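Local coordinates for putative glycosyl hydrolase (Bacteroides thetaiotaomicron VPI-5482, PDB 3K11), which is of unproven function but is probably a hydrolase of the glycosyl hydrolase family 88 type, with its substrate not established, at residues 248-253 against 265-270; 192-195 against 199-202. All blocks are in the same frame, centred on the assembly; numbering follows the deposited sequence.

Contact 1: residues 248-253 against 265-270; sequences YRHGWV and ARANGW. With EDO (1,2-ethanediol), chain H.
Asn268, in the first turn of helix 265-281, reads the backbone of Tyr248 with both ends of its carboxamide. Tyr248 N donates to Asn268 OD1 over 3.0 Å, nearly straight at 166° and in the carbonyl plane on a lone pair of the amide oxygen. In the other direction Asn268 ND2 donates to Tyr248 O over 2.9 Å; that acceptor lies close to the amide plane, although the donor is tilted 26° from the plane of the backbone carbonyl. The two bonds close a ring between one amide group and the N and O of a single residue, which fixes the rotation of the carboxamide about chi2 and settles which end is oxygen. Each end has a second partner as well: OD1 accepts from His299 NE2, and ND2 donates to Trp264 O.

The side chain of Tyr248 starts toward the helix, with CB 3.6 Å from Asn268 OD1, and then turns off. Its CG stands beside the backbone N (chi1 -77°), and the ring leads away to lie against Phe233 and Ala237 of helix 222-240.

Two residues along the chain, the imidazole of His250 obliquely meets the methyl of Ala267, CD2 to CB at 3.5 Å. This ring is tied at both nitrogens, ND1 to Tyr387 OH and NE2 to Asp202 OD1, so the methyl packs against a group already fixed in rotation. Strand and helix are thus joined in a buried setting where the polar amide is paid for at both ends, while the apolar part of the contact rests on one methyl group.

Contact 2: residues 192-195 against 199-202; sequences NRPQ and LWLD. With EDO (1,2-ethanediol), chain J.
In what is probably the alpha/alpha-barrel fold of family 88 hydrolases, strand 198-200, outermost within this chain in a small antiparallel sheet, meets the loop that leads into it through an indole and a cis-proline. Trp200 points toward the loop and gives its NE1 to Arg193 O at 2.9 Å, with an N-H...O angle of 162°. The acceptor sits at the indole edge, 7° out of the ring plane, so the buried N-H is satisfied by the backbone. The peptide bond between Arg193 and Pro194 is cis, and the same loop places Pro194 CD 3.9 Å from Trp200 CZ2, an apolar contact beside the hydrogen bond.

The Arg193 side chain runs extended from CG to NE and crosses the indole at about a right angle. Trp200 CZ2 lies over one face of the guanidinium, 3.7 Å above its plane and toward the rim, but the two planes are 57° apart; this is a tilted approach rather than a parallel stack. The cation-pi partner of Trp200 is instead Arg191. A salt bridge from Arg193 NH1 to Asp423 of the second subunit places this loop at a subunit interface, and probably offsets the nearby like charge of Arg191. At the guanidinium edge lies a 1,2-ethanediol, probably from the crystallisation liquor; its O2 accepts from Arg193 NH2 at 2.9 Å and, weakly, from Arg193 NH1 at 3.3 Å.

Along the chain contact 2 comes first and is complete before contact 1 begins; the two lie about 10 Å apart, centre to centre. They share one antiparallel sheet, in which strand 198-200 pairs with strand 247-253, as Leu199 N to Trp252 O at 2.8 Å attests. A second tie is Asp202 of segment 199-202, the residue that holds the His250 ring of contact 1. Leu201 fills the junction, its CD2 3.4 Å from Tyr248 CB. Contact 1 joins the sheet to helix 265-281, and contact 2 joins it to loop 192-195, which makes most of their contacts with the second subunit, so this small sheet in a largely helical chain connects helix and subunit interface.

Contact 1: residues 248-253 against 265-270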
loop_
_atom_site.group_PDB
_atom_site.type_symbol
_atom_site.label_atom_id
_atom_site.label_comp_id
_atom_site.label_asym_id
_atom_site.label_seq_id
_atom_site.Cartn_x
_atom_site.Cartn_y
_atom_site.Cartn_z
ATOM N N TYR A 248 -1.515 -15.293 -4.933
ATOM C CA TYR A 248 -0.739 -16.039 -5.894
ATOM C C TYR A 248 -0.080 -15.137 -6.910
ATOM O O TYR A 248 -0.653 -14.131 -7.336
ATOM C CB TYR A 248 -1.651 -16.950 -6.671
ATOM C CG TYR A 248 -2.095 -18.217 -5.949
ATOM C CD1 TYR A 248 -3.246 -18.231 -5.184
ATOM C CD2 TYR A 248 -1.376 -19.400 -6.061
ATOM C CE1 TYR A 248 -3.685 -19.364 -4.575
ATOM C CE2 TYR A 248 -1.809 -20.539 -5.426
ATOM C CZ TYR A 248 -2.962 -20.522 -4.700
ATOM O OH TYR A 248 -3.377 -21.676 -4.088
ATOM N N ARG A 249 1.140 -15.516 -7.297
ATOM C CA ARG A 249 1.775 -14.897 -8.461
ATOM C C ARG A 249 1.129 -15.412 -9.775
ATOM O O ARG A 249 0.739 -16.566 -9.869
ATOM C CB ARG A 249 3.278 -15.118 -8.462
ATOM C CG ARG A 249 3.747 -16.450 -8.140
ATOM C CD ARG A 249 5.276 -16.616 -8.291
ATOM N NE ARG A 249 6.034 -15.957 -7.246
ATOM C CZ ARG A 249 6.193 -16.349 -5.989
ATOM N NH1 ARG A 249 5.607 -17.387 -5.462
ATOM N NH2 ARG A 249 6.933 -15.625 -5.205
ATOM N N HIS A 250 1.056 -14.569 -10.795
ATOM C CA HIS A 250 0.508 -14.995 -12.097
ATOM C C HIS A 250 1.400 -16.017 -12.798
ATOM O O HIS A 250 0.911 -16.918 -13.462
ATOM C CB HIS A 250 0.299 -13.792 -13.027
ATOM C CG HIS A 250 -0.398 -14.123 -14.300
ATOM N ND1 HIS A 250 -0.252 -13.369 -15.457
ATOM C CD2 HIS A 250 -1.246 -15.130 -14.603
ATOM C CE1 HIS A 250 -1.001 -13.903 -16.414
ATOM N NE2 HIS A 250 -1.618 -14.974 -15.925
ATOM N N GLY A 251 2.714 -15.860 -12.644
ATOM C CA GLY A 251 3.621 -16.739 -13.351
ATOM C C GLY A 251 4.805 -17.210 -12.560
ATOM O O GLY A 251 5.235 -16.615 -11.549
ATOM N N TRP A 252 5.380 -18.282 -13.057
ATOM C CA TRP A 252 6.554 -18.925 -12.424
ATOM C C TRP A 252 7.357 -19.616 -13.502
ATOM O O TRP A 252 6.896 -20.580 -14.083
ATOM C CB TRP A 252 6.089 -19.960 -11.399
ATOM C CG TRP A 252 7.157 -20.578 -10.562
ATOM C CD1 TRP A 252 7.628 -20.132 -9.343
ATOM C CD2 TRP A 252 7.856 -21.816 -10.833
ATOM N NE1 TRP A 252 8.586 -20.992 -8.875
ATOM C CE2 TRP A 252 8.728 -22.040 -9.763
ATOM C CE3 TRP A 252 7.803 -22.751 -11.882
ATOM C CZ2 TRP A 252 9.542 -23.167 -9.694
ATOM C CZ3 TRP A 252 8.595 -23.869 -11.792
ATOM C CH2 TRP A 252 9.472 -24.044 -10.736
ATOM N N VAL A 253 8.577 -19.136 -13.721
ATOM C CA VAL A 253 9.484 -19.721 -14.712
ATOM C C VAL A 253 10.527 -20.559 -13.993
ATOM O O VAL A 253 11.282 -20.076 -13.149
ATOM C CB VAL A 253 10.175 -18.627 -15.576
ATOM C CG1 VAL A 253 11.188 -19.262 -16.557
ATOM C CG2 VAL A 253 9.060 -17.828 -16.352
ATOM N N ALA A 265 -5.395 -9.977 -10.776
ATOM C CA ALA A 265 -6.715 -10.317 -10.179
ATOM C C ALA A 265 -7.466 -11.420 -10.855
ATOM O O ALA A 265 -7.926 -12.351 -10.164
ATOM C CB ALA A 265 -7.612 -9.027 -10.032
ATOM N N ARG A 266 -7.578 -11.418 -12.187
ATOM C CA ARG A 266 -8.364 -12.490 -12.783
ATOM C C ARG A 266 -7.745 -13.857 -12.517
ATOM O O ARG A 266 -8.452 -14.756 -12.118
ATOM C CB ARG A 266 -8.603 -12.293 -14.266
ATOM C CG ARG A 266 -9.381 -13.490 -14.842
ATOM C CD ARG A 266 -10.147 -13.213 -16.106
ATOM N NE ARG A 266 -9.290 -12.898 -17.232
ATOM C CZ ARG A 266 -9.385 -11.800 -17.973
ATOM N NH1 ARG A 266 -10.296 -10.868 -17.741
ATOM N NH2 ARG A 266 -8.562 -11.669 -19.018
ATOM N N ALA A 267 -6.440 -14.008 -12.677
ATOM C CA ALA A 267 -5.804 -15.314 -12.466
ATOM C C ALA A 267 -5.883 -15.685 -10.992
ATOM O O ALA A 267 -6.003 -16.855 -10.658
ATOM C CB ALA A 267 -4.342 -15.326 -12.985
ATOM N N ASN A 268 -5.834 -14.701 -10.083
ATOM C CA ASN A 268 -6.076 -15.004 -8.683
ATOM C C ASN A 268 -7.493 -15.486 -8.493
ATOM O O ASN A 268 -7.737 -16.435 -7.744
ATOM C CB ASN A 268 -5.757 -13.799 -7.788
ATOM C CG ASN A 268 -4.334 -13.867 -7.269
ATOM O OD1 ASN A 268 -4.104 -14.403 -6.162
ATOM N ND2 ASN A 268 -3.351 -13.429 -8.100
ATOM N N GLY A 269 -8.431 -14.940 -9.276
ATOM C CA GLY A 269 -9.789 -15.478 -9.303
ATOM C C GLY A 269 -9.803 -16.919 -9.787
ATOM O O GLY A 269 -10.439 -17.776 -9.184
ATOM N N TRP A 270 -9.106 -17.221 -10.859
ATOM C CA TRP A 270 -9.055 -18.591 -11.337
ATOM C C TRP A 270 -8.536 -19.567 -10.268
ATOM O O TRP A 270 -9.032 -20.659 -10.153
ATOM C CB TRP A 270 -8.183 -18.692 -12.576
ATOM C CG TRP A 270 -8.715 -18.024 -13.817
ATOM C CD1 TRP A 270 -7.954 -17.418 -14.810
ATOM C CD2 TRP A 270 -10.078 -17.892 -14.229
ATOM N NE1 TRP A 270 -8.778 -16.933 -15.769
ATOM C CE2 TRP A 270 -10.077 -17.197 -15.438
ATOM C CE3 TRP A 270 -11.299 -18.289 -13.690
ATOM C CZ2 TRP A 270 -11.234 -16.883 -16.111
ATOM C CZ3 TRP A 270 -12.463 -17.971 -14.375
ATOM C CH2 TRP A 270 -12.412 -17.257 -15.565
HETATM C C1 EDO H . 7.284 -12.126 -2.872
HETATM O O1 EDO H . 7.911 -13.330 -2.384
HETATM C C2 EDO H . 6.998 -12.188 -4.369
HETATM O O2 EDO H . 8.033 -12.778 -5.170
#

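Contact 2: residues 192-195 against 199-202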
loop_
_atom_site.group_PDB
_atom_site.type_symbol
_atom_site.label_atom_id
_atom_site.label_comp_id
_atom_site.label_asym_id
_atom_site.label_seq_id
_atom_site.Cartn_x
_atom_site.Cartn_y
_atom_site.Cartn_z
ATOM N N ASN A 192 5.470 -23.845 -22.498
ATOM C CA ASN A 192 6.796 -23.401 -22.937
ATOM C C ASN A 192 6.723 -21.974 -23.530
ATOM O O ASN A 192 7.613 -21.539 -24.249
ATOM C CB ASN A 192 7.393 -24.433 -23.896
ATOM C CG ASN A 192 7.845 -25.645 -23.167
ATOM O OD1 ASN A 192 8.678 -25.554 -22.263
ATOM N ND2 ASN A 192 7.248 -26.784 -23.491
ATOM N N ARG A 193 5.653 -21.254 -23.192
ATOM C CA ARG A 193 5.540 -19.841 -23.496
ATOM C C ARG A 193 5.145 -19.132 -22.238
ATOM O O ARG A 193 4.400 -19.698 -21.445
ATOM C CB ARG A 193 4.501 -19.529 -24.576
ATOM C CG ARG A 193 3.043 -19.681 -24.151
ATOM C CD ARG A 193 2.099 -19.527 -25.332
ATOM N NE ARG A 193 0.669 -19.403 -24.952
ATOM C CZ ARG A 193 0.081 -18.260 -24.624
ATOM N NH1 ARG A 193 0.760 -17.131 -24.580
ATOM N NH2 ARG A 193 -1.195 -18.256 -24.307
ATOM N N PRO A 194 5.660 -17.919 -22.030
ATOM C CA PRO A 194 6.655 -17.206 -22.872
ATOM C C PRO A 194 8.084 -17.680 -22.721
ATOM O O PRO A 194 8.971 -17.154 -23.406
ATOM C CB PRO A 194 6.508 -15.760 -22.406
ATOM C CG PRO A 194 6.134 -15.877 -20.968
ATOM C CD PRO A 194 5.197 -17.073 -20.915
ATOM N N GLN A 195 8.310 -18.632 -21.815
ATOM C CA GLN A 195 9.611 -19.164 -21.512
ATOM C C GLN A 195 9.434 -20.678 -21.348
ATOM O O GLN A 195 8.313 -21.169 -21.145
ATOM C CB GLN A 195 10.158 -18.609 -20.204
ATOM C CG GLN A 195 10.366 -17.078 -20.169
ATOM C CD GLN A 195 11.535 -16.566 -21.018
ATOM O OE1 GLN A 195 12.393 -17.352 -21.472
ATOM N NE2 GLN A 195 11.574 -15.225 -21.241
ATOM N N LEU A 199 4.961 -22.068 -15.451
ATOM C CA LEU A 199 3.662 -22.291 -14.891
ATOM C C LEU A 199 2.865 -20.988 -14.992
ATOM O O LEU A 199 3.366 -19.948 -14.631
ATOM C CB LEU A 199 3.730 -22.749 -13.453
ATOM C CG LEU A 199 4.417 -24.077 -13.125
ATOM C CD1 LEU A 199 4.336 -24.366 -11.591
ATOM C CD2 LEU A 199 3.820 -25.249 -13.997
ATOM N N TRP A 200 1.622 -21.127 -15.438
ATOM C CA TRP A 200 0.620 -20.058 -15.486
ATOM C C TRP A 200 -0.405 -20.323 -14.424
ATOM O O TRP A 200 -0.996 -21.407 -14.379
ATOM C CB TRP A 200 -0.083 -20.090 -16.831
ATOM C CG TRP A 200 0.721 -19.582 -17.968
ATOM C CD1 TRP A 200 1.924 -20.053 -18.429
ATOM C CD2 TRP A 200 0.328 -18.544 -18.841
ATOM N NE1 TRP A 200 2.313 -19.339 -19.527
ATOM C CE2 TRP A 200 1.346 -18.415 -19.822
ATOM C CE3 TRP A 200 -0.791 -17.699 -18.893
ATOM C CZ2 TRP A 200 1.269 -17.486 -20.870
ATOM C CZ3 TRP A 200 -0.855 -16.750 -19.905
ATOM C CH2 TRP A 200 0.157 -16.669 -20.903
ATOM N N LEU A 201 -0.662 -19.331 -13.587
ATOM C CA LEU A 201 -1.679 -19.476 -12.544
ATOM C C LEU A 201 -3.008 -19.900 -13.176
ATOM O O LEU A 201 -3.761 -20.701 -12.596
ATOM C CB LEU A 201 -1.822 -18.157 -11.776
ATOM C CG LEU A 201 -2.681 -18.180 -10.546
ATOM C CD1 LEU A 201 -2.189 -19.240 -9.538
ATOM C CD2 LEU A 201 -2.732 -16.745 -9.916
ATOM N N ASP A 202 -3.307 -19.385 -14.380
ATOM C CA ASP A 202 -4.563 -19.682 -15.064
ATOM C C ASP A 202 -4.757 -21.174 -15.218
ATOM O O ASP A 202 -5.905 -21.650 -15.185
ATOM C CB ASP A 202 -4.606 -19.087 -16.484
ATOM C CG ASP A 202 -4.274 -17.580 -16.521
ATOM O OD1 ASP A 202 -3.186 -17.215 -16.091
ATOM O OD2 ASP A 202 -5.120 -16.752 -16.931
HETATM C C1 EDO J . -3.948 -14.143 -24.273
HETATM O O1 EDO J . -3.023 -13.073 -24.526
HETATM C C2 EDO J . -3.343 -15.226 -23.405
HETATM O O2 EDO J . -2.029 -15.472 -23.893
#